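PDB 4DBD: orotidine 5'-phosphate decarboxylase from Sulfolobus solfataricus, which probably catalyses the decarboxylation of orotidine 5'-monophosphate to UMP, the last step of de novo UMP biosynthesis. Local coordinates for residues 65-68 with 69-73; 88-92 with 93-97; 98-101 with 102-106. One frame throughout, in Å; residues are numbered along the deposited sequence.

Interaction 1: 65-68 with 69-73; sequences IGYI and MKSIV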
# COMPACT_ATOMS: atom_id res chain seq x y z
N ILE A 65 5.85 7.58 2.33
CA ILE A 65 6.10 8.93 2.79
C ILE A 65 4.97 9.85 2.32
O ILE A 65 4.22 9.51 1.39
CB ILE A 65 7.45 9.45 2.28
CG1 ILE A 65 7.43 9.53 0.75
CG2 ILE A 65 8.57 8.53 2.73
CD1 ILE A 65 8.64 10.28 0.18
N GLY A 66 4.87 11.02 2.94
CA GLY A 66 3.76 11.92 2.73
C GLY A 66 3.64 12.35 1.29
O GLY A 66 2.54 12.32 0.73
N TYR A 67 4.75 12.76 0.68
CA TYR A 67 4.74 13.20 -0.72
C TYR A 67 4.08 12.17 -1.62
O TYR A 67 3.28 12.51 -2.49
CB TYR A 67 6.16 13.51 -1.21
CG TYR A 67 6.28 13.57 -2.72
CD1 TYR A 67 5.75 14.64 -3.44
CD2 TYR A 67 6.96 12.58 -3.42
CE1 TYR A 67 5.87 14.70 -4.83
CE2 TYR A 67 7.09 12.64 -4.81
CZ TYR A 67 6.54 13.70 -5.50
OH TYR A 67 6.66 13.75 -6.88
N ILE A 68 4.41 10.89 -1.41
CA ILE A 68 3.89 9.84 -2.27
C ILE A 68 2.43 9.56 -1.98
O ILE A 68 1.63 9.37 -2.89
CB ILE A 68 4.70 8.53 -2.11
CG1 ILE A 68 6.15 8.71 -2.60
CG2 ILE A 68 4.00 7.38 -2.81
CD1 ILE A 68 6.29 9.01 -4.06
N MET A 69 2.06 9.52 -0.69
CA MET A 69 0.66 9.28 -0.36
C MET A 69 -0.24 10.38 -0.88
O MET A 69 -1.34 10.11 -1.35
CB MET A 69 0.49 9.09 1.14
CG MET A 69 1.04 7.75 1.58
SD MET A 69 0.69 7.29 3.29
CE MET A 69 1.36 8.68 4.17
N LYS A 70 0.22 11.62 -0.79
CA LYS A 70 -0.54 12.75 -1.35
C LYS A 70 -0.63 12.66 -2.88
O LYS A 70 -1.67 12.95 -3.47
CB LYS A 70 0.08 14.07 -0.89
CG LYS A 70 -0.15 14.35 0.59
CD LYS A 70 0.85 15.36 1.14
CE LYS A 70 0.86 16.65 0.35
NZ LYS A 70 1.84 17.62 0.96
N SER A 71 0.45 12.23 -3.54
CA SER A 71 0.44 12.08 -5.00
C SER A 71 -0.56 11.02 -5.45
O SER A 71 -1.14 11.10 -6.53
CB SER A 71 1.83 11.73 -5.51
OG SER A 71 2.73 12.81 -5.30
N ILE A 72 -0.76 10.02 -4.60
CA ILE A 72 -1.74 8.98 -4.87
C ILE A 72 -3.16 9.49 -4.70
O ILE A 72 -3.98 9.36 -5.62
CB ILE A 72 -1.50 7.78 -3.94
CG1 ILE A 72 -0.17 7.11 -4.29
CG2 ILE A 72 -2.65 6.78 -4.05
CD1 ILE A 72 0.29 6.07 -3.27
N VAL A 73 -3.47 10.08 -3.55
CA VAL A 73 -4.87 10.41 -3.27
C VAL A 73 -5.39 11.58 -4.09
O VAL A 73 -6.60 11.70 -4.29
CB VAL A 73 -5.14 10.69 -1.76
CG1 VAL A 73 -4.74 9.46 -0.89
CG2 VAL A 73 -4.45 11.94 -1.31
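Ser71 sets its hydroxyl over one face of the Tyr67 ring, one helical turn back, with OG 3.7 Å from CE1 and displaced toward the rim. The same hydroxyl turns down onto the backbone: OG donates to Tyr67 O at 2.9 Å, while Ser71 N donates to that oxygen from the other face of the carbonyl plane. Ser71 chi1 of -67° makes this double grip possible, because it holds OG beside its own backbone N, and both donors then converge on one acceptor. The ring reaches its place with CG anti to the backbone N (chi1 163°), so that it leans along the helix toward Ser71; its OH shares a hydrogen bond with Tyr191 OH of the second subunit, and Arg188 of that subunit makes a cation-pi contact with the ring.

Next to this pair, the branch methyl CG2 of Ile68 meets CD1 of Ile72 at 4.0 Å, the two side chains slanting across each other, and CG1 of Ile72 lies against Ile68 O at 3.2 Å. Lys70 runs its CB, CG and CD past Gly66 O, the oxygen that takes the bond from Lys70 N at 2.9 Å. Ile65, at the N-cap position, receives Met69 N through its carbonyl.

Residues 65-68 end a predicted substrate-binding run that begins in strand 55-62 and passes into the first turn of helix 66-73. Chemically, the buried serine spends its hydroxyl on the helix's own carbonyl, which is consistent with Ser71 packing against Pro34 of the second subunit.

Interaction 2: 88-92 with 93-97; sequences IGVKG and SLDEL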
# COMPACT_ATOMS: atom_id res chain seq x y z
N ILE A 88 3.09 3.16 9.64
CA ILE A 88 4.07 4.03 8.97
C ILE A 88 4.46 5.26 9.78
O ILE A 88 5.48 5.90 9.51
CB ILE A 88 3.60 4.47 7.58
CG1 ILE A 88 2.32 5.30 7.68
CG2 ILE A 88 3.36 3.25 6.68
CD1 ILE A 88 1.70 5.57 6.32
N GLY A 89 3.63 5.62 10.75
CA GLY A 89 3.98 6.68 11.67
C GLY A 89 3.58 8.06 11.19
O GLY A 89 2.98 8.24 10.12
N VAL A 90 3.94 9.07 11.99
CA VAL A 90 3.39 10.40 11.80
C VAL A 90 4.31 11.34 11.00
O VAL A 90 3.99 11.73 9.88
CB VAL A 90 3.02 11.04 13.16
CG1 VAL A 90 2.54 12.49 13.00
CG2 VAL A 90 1.96 10.18 13.87
N LYS A 91 5.46 11.68 11.57
CA LYS A 91 6.29 12.72 10.98
C LYS A 91 6.78 12.38 9.58
O LYS A 91 7.50 11.39 9.39
CB LYS A 91 7.48 13.04 11.90
CG LYS A 91 7.14 13.99 13.03
CD LYS A 91 5.90 13.52 13.77
CE LYS A 91 5.98 13.78 15.27
NZ LYS A 91 5.09 12.83 16.03
N GLY A 92 6.38 13.19 8.60
CA GLY A 92 6.84 13.00 7.23
C GLY A 92 6.06 11.93 6.49
O GLY A 92 6.41 11.54 5.37
N SER A 93 4.99 11.45 7.11
CA SER A 93 4.12 10.45 6.48
C SER A 93 2.66 10.79 6.77
O SER A 93 2.05 11.56 6.03
CB SER A 93 4.50 9.05 6.97
OG SER A 93 3.69 8.04 6.38
N LEU A 94 2.10 10.26 7.84
CA LEU A 94 0.68 10.52 8.10
C LEU A 94 0.34 11.99 8.40
O LEU A 94 -0.77 12.44 8.07
CB LEU A 94 0.13 9.59 9.17
CG LEU A 94 0.03 8.12 8.74
CD1 LEU A 94 -0.24 7.25 9.95
CD2 LEU A 94 -1.07 7.93 7.66
N ASP A 95 1.25 12.74 9.01
CA ASP A 95 0.91 14.15 9.28
C ASP A 95 0.66 14.93 7.98
O ASP A 95 -0.31 15.68 7.88
CB ASP A 95 1.91 14.86 10.21
CG ASP A 95 3.34 14.88 9.67
OD1 ASP A 95 3.59 14.41 8.54
OD2 ASP A 95 4.22 15.40 10.39
N GLU A 96 1.51 14.70 6.99
CA GLU A 96 1.40 15.38 5.71
C GLU A 96 0.15 14.95 4.96
O GLU A 96 -0.51 15.77 4.32
CB GLU A 96 2.64 15.12 4.87
CG GLU A 96 3.87 15.79 5.42
CD GLU A 96 5.12 15.50 4.63
OE1 GLU A 96 5.02 14.91 3.53
OE2 GLU A 96 6.22 15.87 5.10
N LEU A 97 -0.19 13.66 5.05
CA LEU A 97 -1.41 13.16 4.41
C LEU A 97 -2.66 13.74 5.09
O LEU A 97 -3.62 14.12 4.41
CB LEU A 97 -1.44 11.63 4.42
CG LEU A 97 -2.71 10.99 3.85
CD1 LEU A 97 -2.89 11.32 2.37
CD2 LEU A 97 -2.70 9.47 4.07
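Asp95 folds back over the first turn of helix 90-103, and its OD1 accepts a hydrogen bond from the backbone N of Gly92 at 3.0 Å. The donor comes to the syn side of OD1 but 33° out of the carboxylate plane. The bond is also bent, with 138° at the hydrogen. A chi1 of 59°, which sets CG between the backbone N and the carbonyl carbon, is what swings the carboxylate back over this turn. CB of Asp95 meets CG1 of Val90 at 3.7 Å, the two side chains crossing nearly at right angles. Replacing Asp95 with an alanine would probably leave Gly92 N without this acceptor and the irregular first turn freer to shift.

Next to the carboxylate, Val90 O takes both Ser93 N and Asp95 N at 3.0 Å, from opposite faces of its plane, and Leu94 N bonds to Gly89 O. The bonds from Asp95 N and Leu94 N each span five residues, the signature of a wider pi-type turn. The positive phi of Gly92 favours glycine where the chain bends, and Gly89, at the N-cap position, has backbone angles that call for glycine too.

Ile88, which is buried, packs CG1 on CG of Leu94 at 3.8 Å and lays CD1 against Ser93 OG at 3.2 Å. That hydroxyl is held by a hydrogen bond to Asp64 O, the carbonyl of a predicted active-site residue.

Farther out, Lys91 makes a salt bridge with Glu133 of helix 124-134, and Ile88 O is hydrogen-bonded to His116 NE2 of the second subunit. Leu94 is set between Val130 and Ile134 of helix 124-134 and the barrel strands 81-85 and 107-113, while Ile88 and Ser93 lean on Met69 of helix 66-73.

Interaction 3: 98-101 with 102-106; sequences KRYL and DANSK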
# COMPACT_ATOMS: atom_id res chain seq x y z
N LYS A 98 -2.65 13.79 6.42
CA LYS A 98 -3.78 14.35 7.17
C LYS A 98 -4.03 15.82 6.81
O LYS A 98 -5.17 16.20 6.54
CB LYS A 98 -3.59 14.15 8.69
CG LYS A 98 -4.77 14.60 9.56
CD LYS A 98 -6.05 13.86 9.22
CE LYS A 98 -7.07 13.93 10.36
NZ LYS A 98 -7.26 15.31 10.91
N ARG A 99 -2.97 16.63 6.78
CA ARG A 99 -3.10 18.03 6.40
C ARG A 99 -3.75 18.12 5.02
O ARG A 99 -4.63 18.95 4.78
CB ARG A 99 -1.74 18.74 6.38
CG ARG A 99 -0.86 18.53 7.61
CD ARG A 99 -1.19 19.47 8.77
NE ARG A 99 -2.45 19.13 9.42
CZ ARG A 99 -2.63 18.07 10.22
NH1 ARG A 99 -1.62 17.24 10.45
NH2 ARG A 99 -3.82 17.85 10.76
N TYR A 100 -3.29 17.27 4.10
CA TYR A 100 -3.81 17.29 2.75
C TYR A 100 -5.29 16.92 2.68
O TYR A 100 -6.09 17.59 2.01
CB TYR A 100 -3.03 16.35 1.84
CG TYR A 100 -3.61 16.35 0.45
CD1 TYR A 100 -3.25 17.34 -0.47
CD2 TYR A 100 -4.55 15.41 0.07
CE1 TYR A 100 -3.81 17.36 -1.73
CE2 TYR A 100 -5.11 15.42 -1.21
CZ TYR A 100 -4.73 16.41 -2.10
OH TYR A 100 -5.27 16.45 -3.37
N LEU A 101 -5.66 15.84 3.36
CA LEU A 101 -7.03 15.36 3.30
C LEU A 101 -7.96 16.38 3.95
O LEU A 101 -9.06 16.64 3.43
CB LEU A 101 -7.16 13.98 3.96
CG LEU A 101 -6.42 12.84 3.26
CD1 LEU A 101 -6.47 11.52 4.07
CD2 LEU A 101 -6.92 12.60 1.85
N ASP A 102 -7.52 16.98 5.06
CA ASP A 102 -8.29 18.01 5.74
C ASP A 102 -8.60 19.18 4.80
O ASP A 102 -9.74 19.64 4.73
CB ASP A 102 -7.54 18.55 6.97
CG ASP A 102 -7.66 17.63 8.17
OD1 ASP A 102 -8.49 16.70 8.14
OD2 ASP A 102 -6.91 17.84 9.15
N ALA A 103 -7.58 19.65 4.08
CA ALA A 103 -7.73 20.78 3.15
C ALA A 103 -8.64 20.46 1.98
O ALA A 103 -9.24 21.36 1.39
CB ALA A 103 -6.37 21.22 2.63
N ASN A 104 -8.73 19.18 1.64
CA ASN A 104 -9.53 18.73 0.52
C ASN A 104 -10.85 18.04 0.93
O ASN A 104 -11.49 17.38 0.10
CB ASN A 104 -8.69 17.84 -0.42
CG ASN A 104 -7.60 18.62 -1.16
OD1 ASN A 104 -7.80 19.05 -2.31
ND2 ASN A 104 -6.44 18.79 -0.52
N SER A 105 -11.25 18.23 2.18
CA SER A 105 -12.53 17.72 2.72
C SER A 105 -12.67 16.22 2.60
O SER A 105 -13.75 15.71 2.25
CB SER A 105 -13.73 18.41 2.05
OG SER A 105 -13.83 19.77 2.43
N LYS A 106 -11.58 15.50 2.88
CA LYS A 106 -11.61 14.04 2.83
C LYS A 106 -11.41 13.47 4.24
O LYS A 106 -10.76 14.09 5.07
CB LYS A 106 -10.49 13.53 1.92
CG LYS A 106 -10.52 14.12 0.52
CD LYS A 106 -11.83 13.77 -0.17
CE LYS A 106 -11.86 14.32 -1.59
NZ LYS A 106 -13.18 14.06 -2.25
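A Schellman motif ends helix 90-103 here, just before barrel strand 107-113. Its C-prime residue is Ser105, with positive phi; Lys106 N reaches back to Leu101 O at 2.8 Å, and Ser105 N bonds to Asp102 O at 3.3 Å. Across the turn, CD2 of Leu101 meets CB of Lys106 at 3.7 Å, the two side chains nearly perpendicular. NZ of Lys106 leads away to the carbonyls of Ser77 and Ala79.

On the exposed side, Asp102 gathers two cations in a salt-bridge network. Lys98 NZ meets the syn lone pair of Asp102 OD2 at 3.1 Å. A weaker bond runs from the same nitrogen to OD1, and the lysine chain, bent at chi2 and chi4, curls over the carboxylate. Arg99 NH2 approaches Asp102 OD2 at 3.5 Å, its guanidinium plane turned 62° from the carboxylate. Two positive charges would be expected to favour the ionised aspartate.

Asn104, the first residue past the helix, folds back onto Tyr100. Its ND2 sits over one face of the Tyr100 ring, toward the rim and 3.2 Å from CE1, with the amide plane 28° from the ring's. That nitrogen also donates to Tyr100 O at 2.8 Å, the acceptor almost exactly in the amide plane.

From the N terminus, interaction 1 comes first: it forms the turns of helix 66-73, between barrel strands 55-62 and 81-85. After strand 81-85 the chain opens helix 90-103 in interaction 2 and ends it in interaction 3, before strand 107-113. Each is a local closure; the three follow in series, and none nests in or crosses another. The two helices lie side by side on the barrel. At their starts interactions 1 and 2 meet, with Gly66 N probably bonded to Gly92 O and Gly66 CA packed on Glu96 OE1; farther along, Lys70 and Val73 pack on Tyr100. Interactions 1 and 2 both touch the second subunit, whereas interaction 3 stays clear of it.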